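PDB 1H9M: molybdenum-binding-protein from Azotobacter vinelandii, which binds molybdate in the cytoplasm, probably serving molybdenum storage and homeostasis through several oxyanion sites. Local coordinates for residues A80-T85 / A132-S137; L69-S74 / L122-G127. One frame throughout, in Å; residues are numbered along the deposited sequence. Where two conformers were deposited one is given.

Contact 1: A80-T85 / A132-S137; sequences ARNILT and AVIKAS. With MOO (molybdate ion), chain F.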
loop_
_atom_site.group_PDB
_atom_site.type_symbol
_atom_site.label_atom_id
_atom_site.label_comp_id
_atom_site.label_asym_id
_atom_site.label_seq_id
_atom_site.Cartn_x
_atom_site.Cartn_y
_atom_site.Cartn_z
ATOM N N ALA A 80 -4.616 -6.124 10.921
ATOM C CA ALA A 80 -4.860 -6.534 9.525
ATOM C C ALA A 80 -5.951 -7.598 9.502
ATOM O O ALA A 80 -5.873 -8.661 10.133
ATOM C CB ALA A 80 -3.547 -7.133 8.961
ATOM N N ARG A 81 -7.025 -7.274 8.816
ATOM C CA ARG A 81 -8.239 -8.112 8.893
ATOM C C ARG A 81 -8.135 -9.457 8.166
ATOM O O ARG A 81 -9.033 -10.309 8.349
ATOM C CB ARG A 81 -9.396 -7.351 8.296
ATOM C CG ARG A 81 -9.831 -6.064 9.059
ATOM C CD ARG A 81 -10.498 -6.554 10.369
ATOM N NE ARG A 81 -11.816 -7.123 10.099
ATOM C CZ ARG A 81 -12.857 -6.322 9.836
ATOM N NH1 ARG A 81 -12.811 -4.983 9.839
ATOM N NH2 ARG A 81 -14.024 -6.880 9.503
ATOM N N ASN A 82 -7.208 -9.617 7.234
ATOM C CA ASN A 82 -7.132 -10.731 6.306
ATOM C C ASN A 82 -5.919 -11.583 6.643
ATOM O O ASN A 82 -4.766 -11.142 6.578
ATOM C CB ASN A 82 -7.035 -10.255 4.845
ATOM C CG ASN A 82 -8.248 -9.378 4.559
ATOM O OD1 ASN A 82 -9.351 -9.841 4.879
ATOM N ND2 ASN A 82 -8.068 -8.140 4.147
ATOM N N ILE A 83 -6.184 -12.776 7.260
ATOM C CA ILE A 83 -5.046 -13.642 7.596
ATOM C C ILE A 83 -5.382 -15.016 6.979
ATOM O O ILE A 83 -6.496 -15.551 7.142
ATOM C CB ILE A 83 -4.694 -13.704 9.077
ATOM C CG1 ILE A 83 -4.354 -12.316 9.662
ATOM C CG2 ILE A 83 -3.528 -14.671 9.297
ATOM C CD1 ILE A 83 -4.230 -12.209 11.159
ATOM N N LEU A 84 -4.608 -15.445 5.983
ATOM C CA LEU A 84 -4.958 -16.618 5.172
ATOM C C LEU A 84 -3.810 -17.604 5.348
ATOM O O LEU A 84 -2.676 -17.269 5.066
ATOM C CB LEU A 84 -5.170 -16.252 3.706
ATOM C CG LEU A 84 -6.230 -15.204 3.364
ATOM C CD1 LEU A 84 -6.310 -14.939 1.865
ATOM C CD2 LEU A 84 -7.594 -15.662 3.861
ATOM N N THR A 85 -4.072 -18.784 5.941
ATOM C CA THR A 85 -2.983 -19.688 6.284
ATOM C C THR A 85 -2.877 -20.878 5.338
ATOM O O THR A 85 -3.836 -21.347 4.730
ATOM C CB THR A 85 -3.137 -20.145 7.746
ATOM O OG1 THR A 85 -3.174 -18.966 8.572
ATOM C CG2 THR A 85 -1.977 -21.009 8.207
ATOM N N ALA A 132 -0.642 -15.522 5.009
ATOM C CA ALA A 132 -0.543 -14.260 4.212
ATOM C C ALA A 132 -1.372 -13.269 5.029
ATOM O O ALA A 132 -2.470 -13.597 5.441
ATOM C CB ALA A 132 -1.159 -14.471 2.855
ATOM N N VAL A 133 -0.823 -12.065 5.211
ATOM C CA VAL A 133 -1.513 -11.023 6.001
ATOM C C VAL A 133 -1.757 -9.817 5.107
ATOM O O VAL A 133 -0.798 -9.338 4.512
ATOM C CB VAL A 133 -0.638 -10.624 7.209
ATOM C CG1 VAL A 133 -1.263 -9.464 7.956
ATOM C CG2 VAL A 133 -0.444 -11.811 8.153
ATOM N N ILE A 134 -3.037 -9.403 5.003
ATOM C CA ILE A 134 -3.340 -8.262 4.094
ATOM C C ILE A 134 -4.276 -7.296 4.812
ATOM O O ILE A 134 -5.274 -7.631 5.429
ATOM C CB ILE A 134 -4.093 -8.776 2.860
ATOM C CG1 ILE A 134 -3.361 -9.949 2.201
ATOM C CG2 ILE A 134 -4.304 -7.665 1.818
ATOM C CD1 ILE A 134 -4.170 -10.694 1.168
ATOM N N LYS A 135 -3.781 -6.030 4.921
ATOM C CA LYS A 135 -4.604 -4.981 5.524
ATOM C C LYS A 135 -5.804 -4.752 4.636
ATOM O O LYS A 135 -5.783 -4.715 3.399
ATOM C CB LYS A 135 -3.684 -3.712 5.502
ATOM C CG LYS A 135 -4.213 -2.695 6.548
ATOM C CD LYS A 135 -3.235 -1.527 6.708
ATOM C CE LYS A 135 -4.006 -0.358 7.312
ATOM N NZ LYS A 135 -4.141 -0.410 8.788
ATOM N N ALA A 136 -6.968 -4.466 5.301
ATOM C CA ALA A 136 -8.223 -4.267 4.593
ATOM C C ALA A 136 -8.190 -3.141 3.568
ATOM O O ALA A 136 -8.835 -3.203 2.502
ATOM C CB ALA A 136 -9.461 -3.989 5.479
ATOM N N SER A 137 -7.388 -2.107 3.822
ATOM C CA SER A 137 -7.289 -0.985 2.909
ATOM C C SER A 137 -6.429 -1.267 1.697
ATOM O O SER A 137 -6.319 -0.368 0.824
ATOM C CB SER A 137 -6.800 0.253 3.701
ATOM O OG SER A 137 -5.562 -0.061 4.298
HETATM MO MO MOO F . -6.902 -3.092 9.158
HETATM O O1 MOO F . -7.071 -4.456 8.087
HETATM O O2 MOO F . -5.276 -2.854 9.853
HETATM O O3 MOO F . -7.113 -1.597 8.173
HETATM O O4 MOO F . -8.205 -2.945 10.378
#

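Contact 2: L69-S74 / L122-G127; sequences LMTDSS and LGLKPG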
loop_
_atom_site.group_PDB
_atom_site.type_symbol
_atom_site.label_atom_id
_atom_site.label_comp_id
_atom_site.label_asym_id
_atom_site.label_seq_id
_atom_site.Cartn_x
_atom_site.Cartn_y
_atom_site.Cartn_z
ATOM N N LEU A 69 3.978 -11.833 4.937
ATOM C CA LEU A 69 3.968 -13.261 5.310
ATOM C C LEU A 69 4.291 -13.433 6.790
ATOM O O LEU A 69 5.151 -12.712 7.289
ATOM C CB LEU A 69 4.961 -14.101 4.502
ATOM C CG LEU A 69 4.576 -14.185 2.999
ATOM C CD1 LEU A 69 5.776 -14.875 2.275
ATOM C CD2 LEU A 69 3.328 -14.974 2.747
ATOM N N MET A 70 3.592 -14.342 7.473
ATOM C CA MET A 70 3.938 -14.483 8.894
ATOM C C MET A 70 4.092 -15.990 9.216
ATOM O O MET A 70 3.276 -16.720 8.681
ATOM C CB MET A 70 2.904 -13.770 9.759
ATOM C CG MET A 70 3.006 -13.997 11.274
ATOM S SD MET A 70 1.716 -12.991 12.082
ATOM C CE MET A 70 0.274 -13.756 11.538
ATOM N N THR A 71 5.172 -16.308 9.943
ATOM C CA THR A 71 5.215 -17.758 10.285
ATOM C C THR A 71 4.933 -17.998 11.756
ATOM O O THR A 71 4.792 -19.153 12.152
ATOM C CB THR A 71 6.553 -18.418 9.917
ATOM O OG1 THR A 71 7.608 -17.679 10.516
ATOM C CG2 THR A 71 6.718 -18.450 8.405
ATOM N N ASP A 72 5.025 -16.953 12.560
ATOM C CA ASP A 72 4.761 -17.102 14.003
ATOM C C ASP A 72 4.287 -15.753 14.523
ATOM O O ASP A 72 5.069 -14.804 14.546
ATOM C CB ASP A 72 6.036 -17.530 14.721
ATOM C CG ASP A 72 5.903 -17.668 16.226
ATOM O OD1 ASP A 72 4.757 -17.795 16.713
ATOM O OD2 ASP A 72 6.967 -17.648 16.893
ATOM N N SER A 73 3.041 -15.696 14.979
ATOM C CA SER A 73 2.503 -14.455 15.535
ATOM C C SER A 73 3.019 -14.174 16.931
ATOM O O SER A 73 3.027 -13.029 17.392
ATOM C CB SER A 73 0.971 -14.503 15.488
ATOM O OG SER A 73 0.486 -15.545 16.324
ATOM N N SER A 74 3.486 -15.218 17.628
ATOM C CA SER A 74 4.040 -15.069 18.971
ATOM C C SER A 74 3.008 -14.462 19.923
ATOM O O SER A 74 3.304 -13.543 20.671
ATOM C CB SER A 74 5.296 -14.205 18.970
ATOM O OG SER A 74 6.362 -14.823 18.268
ATOM N N LEU A 122 12.368 -16.074 8.121
ATOM C CA LEU A 122 11.181 -16.834 8.467
ATOM C C LEU A 122 11.409 -18.332 8.170
ATOM O O LEU A 122 10.446 -19.064 8.347
ATOM C CB LEU A 122 9.918 -16.332 7.766
ATOM C CG LEU A 122 9.474 -14.876 8.001
ATOM C CD1 LEU A 122 8.098 -14.651 7.363
ATOM C CD2 LEU A 122 9.426 -14.511 9.468
ATOM N N GLY A 123 12.470 -18.710 7.472
ATOM C CA GLY A 123 12.650 -20.094 7.054
ATOM C C GLY A 123 11.657 -20.553 6.008
ATOM O O GLY A 123 11.291 -21.743 5.906
ATOM N N LEU A 124 11.222 -19.652 5.107
ATOM C CA LEU A 124 10.303 -20.050 4.053
ATOM C C LEU A 124 11.059 -20.926 3.066
ATOM O O LEU A 124 12.190 -20.679 2.662
ATOM C CB LEU A 124 9.676 -18.848 3.315
ATOM C CG LEU A 124 9.003 -17.840 4.252
ATOM C CD1 LEU A 124 8.730 -16.507 3.562
ATOM C CD2 LEU A 124 7.703 -18.457 4.762
ATOM N N LYS A 125 10.402 -21.987 2.645
ATOM C CA LYS A 125 10.845 -22.945 1.650
ATOM C C LYS A 125 9.602 -23.779 1.320
ATOM O O LYS A 125 8.691 -23.745 2.142
ATOM C CB LYS A 125 11.918 -23.867 2.230
ATOM C CG LYS A 125 11.354 -24.908 3.177
ATOM N N PRO A 126 9.551 -24.394 0.155
ATOM C CA PRO A 126 8.401 -25.133 -0.304
ATOM C C PRO A 126 8.018 -26.144 0.775
ATOM O O PRO A 126 8.905 -26.731 1.405
ATOM C CB PRO A 126 8.856 -25.736 -1.635
ATOM C CG PRO A 126 9.900 -24.744 -2.112
ATOM C CD PRO A 126 10.641 -24.347 -0.869
ATOM N N GLY A 127 6.737 -26.196 1.134
ATOM C CA GLY A 127 6.304 -27.097 2.200
ATOM C C GLY A 127 6.013 -26.440 3.533
ATOM O O GLY A 127 5.184 -26.940 4.308
#

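Contact 1: A80-T85 / A132-S137
The end of an antiparallel ladder, where Asn82 to Leu84 run beside Ala132 to Ile134, opens onto a molybdate site between subunits. Leu84 and Ala132 form a hydrogen-bonded pair with two nearly straight bonds, Ala132 N to Leu84 O at 2.7 Å and Leu84 N to Ala132 O at 2.9 Å. Ile83 and Val133 follow as the non-hydrogen-bonded pair, and the ladder slackens at Asn82. Ile134 N still reaches Asn82 O at 2.9 Å (162° at the hydrogen), whereas the return bond from Asn82 N to Ile134 O is weak. Asn82 ND2 adds a second weak bond to Ile134 O. With CG anti to its carbonyl carbon (chi1 -57°), the Asn82 amide also offers OD1 to Ala39 N, so both ends of this buried group are occupied. On the face of Ile83 and Val133, Ala80 CB presses on Val133 CG1 at 3.4 Å, closer than usual for two methyl groups.

These strands belong to the second TOBE domain, an OB-clan module, within a five-stranded antiparallel sheet, and beyond the ladder their loops turn backbone N-H groups onto one anion oxygen. Ala136 N meets molybdate O1 at 2.8 Å along an almost straight line (172°), and Arg81 N donates to the same O1 at 2.9 Å. Lys135, modelled in two conformers, in one of them bends at chi4 and brings NZ to molybdate O2 at 2.9 Å. Ser79 OG and, from the second subunit, Thr43 OG1 and Ser46 OG supply further bonds to the ion, while the Arg81 guanidinium turns off to a salt bridge with Glu27.

Contact 2: L69-S74 / L122-G127
The peptide group linking Leu69 to Met70 presents one flat face to Leu122, whose CD1 methyl sits above it, 3.5 Å from Leu69 O and 4.0 Å from Leu69 C. Along the backbone, Met70 is hydrogen-bonded to Ser131 of strand 129-134, and Leu69 N to Ser7 OG of the second subunit. The contact sets strand 68-70, the edge strand of its sheet within this chain, against the loop after helix 116-121 of the second TOBE domain. That helix closes in a Schellman motif, with Gly123 at positive phi, and the reversal places Leu122 and Leu124 side by side against strand 68-70 and the corner at Thr71.

No hydrogen bond joins the two segments; apart from the methyl over the Leu69 carbonyl, the contact is made by branched side chains. Leu69 and Leu124 approach at a slant and meet through their CD1 methyls, 3.6 Å apart. Around them the filling continues into the sheet, since Leu69 also packs on Val100, Leu102, Ser112 and Val114, and Leu124 on Val88 and Ile91. Thr71 touches both loop leucines. Its CG2, anti to the carbonyl carbon, touches Leu124 CD2 at 3.8 Å, while its OG1 (chi1 54°) comes within 3.8 Å of Leu122 CD2, where the side chains cross obliquely. Leu122 also packs on Ile6 of the second subunit, and Met70 and Asp72 continue the ladder into a strand of that chain. Just past the corner, the chain folds into an Asx turn in which Ser74 N reaches Asp72 OD1 at 3.0 Å, from above the carboxylate plane, 65° out of it.

Overall arrangement
Contacts 1 and 2 lie about 15 Å apart, centre to centre, and meet in one antiparallel sheet, where strand 129-134 runs between strands 68-70 and 82-93. They touch directly: Val133 CG2 lies 4.0 Å from Met70 CE, and Ala132 CA is 4.2 Å from Leu69 CD2. Their segments alternate along the chain, 69-74 preceding 80-85 and 122-127 preceding 132-137. Contact 1 binds molybdate itself, and the side chain of Val133 is about 9 Å from another bound ion. Contact 2 supplies no ligand atom, although the Leu69 side chain comes within about 7 Å of a molybdate. Both also touch the second subunit, whose Thr43 and Ser46 help hold the ion bound at contact 1.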